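Local coordinates for protein beta-ketoacyl synthase (Pseudomonas aeruginosa, PDB 4CW4) that catalyses the condensation of acetyl-CoA with malonyl-ACP to give acetoacetyl-ACP, the primer for fatty acid synthesis, at residues G409-V414 with S451-R456. Numbering follows the deposited sequence. Where two conformers were deposited one is given.
Sequences GNYLTV and SEILDR
Ile453 lays its CG1 methylene on the aromatic ring of Tyr411: CG1 stands 3.5 Å from the ring centroid and 11° off the ring normal, a CH-pi contact over the middle of one face. With CG of Tyr411 anti to the carbonyl carbon, the ring reaches toward helix 444-461. Further apolar contacts involve branch methyls. The CG2 methyl of Ile453 meets Val414 CG2 at 3.9 Å. Val414 CG1 touches Leu454 CD2 at 4.1 Å. Apart from these pairs, Ile453 CD1 comes up to the Asn410 amide, 3.6 Å from OD1.

The segment axes approach to 9.7 Å and cross at -37°, so two roughly co-directional helices, 409-425 and 444-461, pack within the C-terminal half of the thiolase-like ketosynthase fold, beside strands 532-539 and 543-550.

Polar groups border the contact, yet no hydrogen bond joins the segments. Asn410 ND2 donates to Thr413 OG1 (2.9 Å) and also bonds Asn536; the Asn410 side chain lies about 6 Å from that of the predicted active-site residue His439. At the phenol end, in the conformer given, Arg456 NH1 comes obliquely within 3.6 Å of Tyr411 CE2, with guanidinium and ring planes 63° apart, while NH2 of Arg456 is hydrogen-bonded to the Ile610 carbonyl of the second subunit, and Glu607 of that subunit packs on Tyr411.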
loop_
_atom_site.group_PDB
_atom_site.type_symbol
_atom_site.label_atom_id
_atom_site.label_comp_id
_atom_site.label_asym_id
_atom_site.label_seq_id
_atom_site.Cartn_x
_atom_site.Cartn_y
_atom_site.Cartn_z
ATOM N N GLY A 409 5.591 8.602 -18.606
ATOM C CA GLY A 409 6.586 7.930 -17.793
ATOM C C GLY A 409 7.037 6.599 -18.367
ATOM O O GLY A 409 8.179 6.178 -18.176
ATOM N N ASN A 410 6.135 5.900 -19.046
ATOM C CA ASN A 410 6.476 4.584 -19.569
ATOM C C ASN A 410 7.518 4.664 -20.704
ATOM O O ASN A 410 8.227 3.697 -20.944
ATOM C CB ASN A 410 5.195 3.857 -19.994
ATOM C CG ASN A 410 5.363 2.360 -20.190
ATOM O OD1 ASN A 410 4.698 1.802 -21.050
ATOM N ND2 ASN A 410 6.152 1.705 -19.375
ATOM N N TYR A 411 7.670 5.824 -21.348
ATOM C CA TYR A 411 8.775 5.999 -22.295
ATOM C C TYR A 411 10.102 5.799 -21.581
ATOM O O TYR A 411 11.010 5.146 -22.075
ATOM C CB TYR A 411 8.746 7.382 -22.954
ATOM C CG TYR A 411 7.734 7.527 -24.068
ATOM C CD1 TYR A 411 6.427 7.918 -23.792
ATOM C CD2 TYR A 411 8.082 7.280 -25.395
ATOM C CE1 TYR A 411 5.492 8.051 -24.800
ATOM C CE2 TYR A 411 7.147 7.414 -26.414
ATOM C CZ TYR A 411 5.849 7.795 -26.100
ATOM O OH TYR A 411 4.891 7.945 -27.075
ATOM N N LEU A 412 10.200 6.417 -20.413
ATOM C CA LEU A 412 11.414 6.404 -19.616
ATOM C C LEU A 412 11.711 5.008 -19.062
ATOM O O LEU A 412 12.857 4.560 -19.112
ATOM C CB LEU A 412 11.312 7.410 -18.477
ATOM C CG LEU A 412 11.535 8.884 -18.845
ATOM C CD1 LEU A 412 10.594 9.387 -19.917
ATOM C CD2 LEU A 412 11.414 9.743 -17.605
ATOM N N THR A 413 10.692 4.318 -18.547
ATOM C CA THR A 413 10.937 3.000 -17.968
ATOM C C THR A 413 11.385 2.001 -19.034
ATOM O O THR A 413 12.314 1.233 -18.809
ATOM C CB THR A 413 9.733 2.439 -17.164
ATOM O OG1 THR A 413 8.638 2.095 -18.023
ATOM C CG2 THR A 413 9.232 3.450 -16.138
ATOM N N VAL A 414 10.730 1.998 -20.187
ATOM C CA VAL A 414 11.098 1.054 -21.239
ATOM C C VAL A 414 12.495 1.360 -21.790
ATOM O O VAL A 414 13.313 0.463 -21.948
ATOM C CB VAL A 414 10.048 1.013 -22.373
ATOM C CG1 VAL A 414 10.487 0.055 -23.476
ATOM C CG2 VAL A 414 8.670 0.593 -21.804
ATOM N N SER A 451 2.007 0.595 -27.951
ATOM C CA SER A 451 2.732 0.219 -29.156
ATOM C C SER A 451 3.634 1.352 -29.641
ATOM O O SER A 451 4.736 1.104 -30.116
ATOM C CB SER A 451 1.778 -0.256 -30.256
ATOM O OG SER A 451 0.962 0.785 -30.776
ATOM N N GLU A 452 3.187 2.593 -29.498
ATOM C CA GLU A 452 4.024 3.720 -29.891
ATOM C C GLU A 452 5.294 3.782 -29.041
ATOM O O GLU A 452 6.373 4.015 -29.568
ATOM C CB GLU A 452 3.259 5.036 -29.802
ATOM C CG GLU A 452 4.111 6.209 -30.187
ATOM C CD GLU A 452 3.299 7.439 -30.506
ATOM O OE1 GLU A 452 2.112 7.491 -30.135
ATOM O OE2 GLU A 452 3.862 8.355 -31.138
ATOM N N ILE A 453 5.178 3.577 -27.731
ATOM C CA ILE A 453 6.371 3.525 -26.885
ATOM C C ILE A 453 7.313 2.399 -27.310
ATOM O O ILE A 453 8.510 2.610 -27.485
ATOM C CB ILE A 453 5.979 3.311 -25.426
ATOM C CG1 ILE A 453 5.273 4.555 -24.895
ATOM C CG2 ILE A 453 7.197 2.993 -24.564
ATOM C CD1 ILE A 453 4.504 4.328 -23.610
ATOM N N LEU A 454 6.791 1.187 -27.463
ATOM C CA LEU A 454 7.668 0.071 -27.826
ATOM C C LEU A 454 8.316 0.269 -29.195
ATOM O O LEU A 454 9.494 -0.002 -29.380
ATOM C CB LEU A 454 6.909 -1.255 -27.791
ATOM C CG LEU A 454 6.282 -1.632 -26.455
ATOM C CD1 LEU A 454 5.458 -2.897 -26.592
ATOM C CD2 LEU A 454 7.342 -1.791 -25.379
ATOM N N ASP A 455 7.533 0.750 -30.146
ATOM C CA ASP A 455 8.046 1.004 -31.484
ATOM C C ASP A 455 9.162 2.042 -31.460
ATOM O O ASP A 455 10.188 1.888 -32.135
ATOM C CB ASP A 455 6.904 1.477 -32.374
ATOM C CG ASP A 455 7.230 1.385 -33.842
ATOM O OD1 ASP A 455 7.692 0.313 -34.309
ATOM O OD2 ASP A 455 6.995 2.394 -34.530
ATOM N N ARG A 456 8.992 3.095 -30.679
ATOM C CA ARG A 456 9.986 4.160 -30.657
ATOM C C ARG A 456 11.262 3.778 -29.886
ATOM O O ARG A 456 12.368 4.192 -30.256
ATOM C CB ARG A 456 9.367 5.437 -30.112
ATOM C CG ARG A 456 8.286 6.004 -31.021
ATOM C CD ARG A 456 7.804 7.344 -30.514
ATOM N NE ARG A 456 8.902 8.303 -30.496
ATOM C CZ ARG A 456 8.913 9.432 -29.801
ATOM N NH1 ARG A 456 7.881 9.763 -29.043
ATOM N NH2 ARG A 456 9.977 10.221 -29.853
#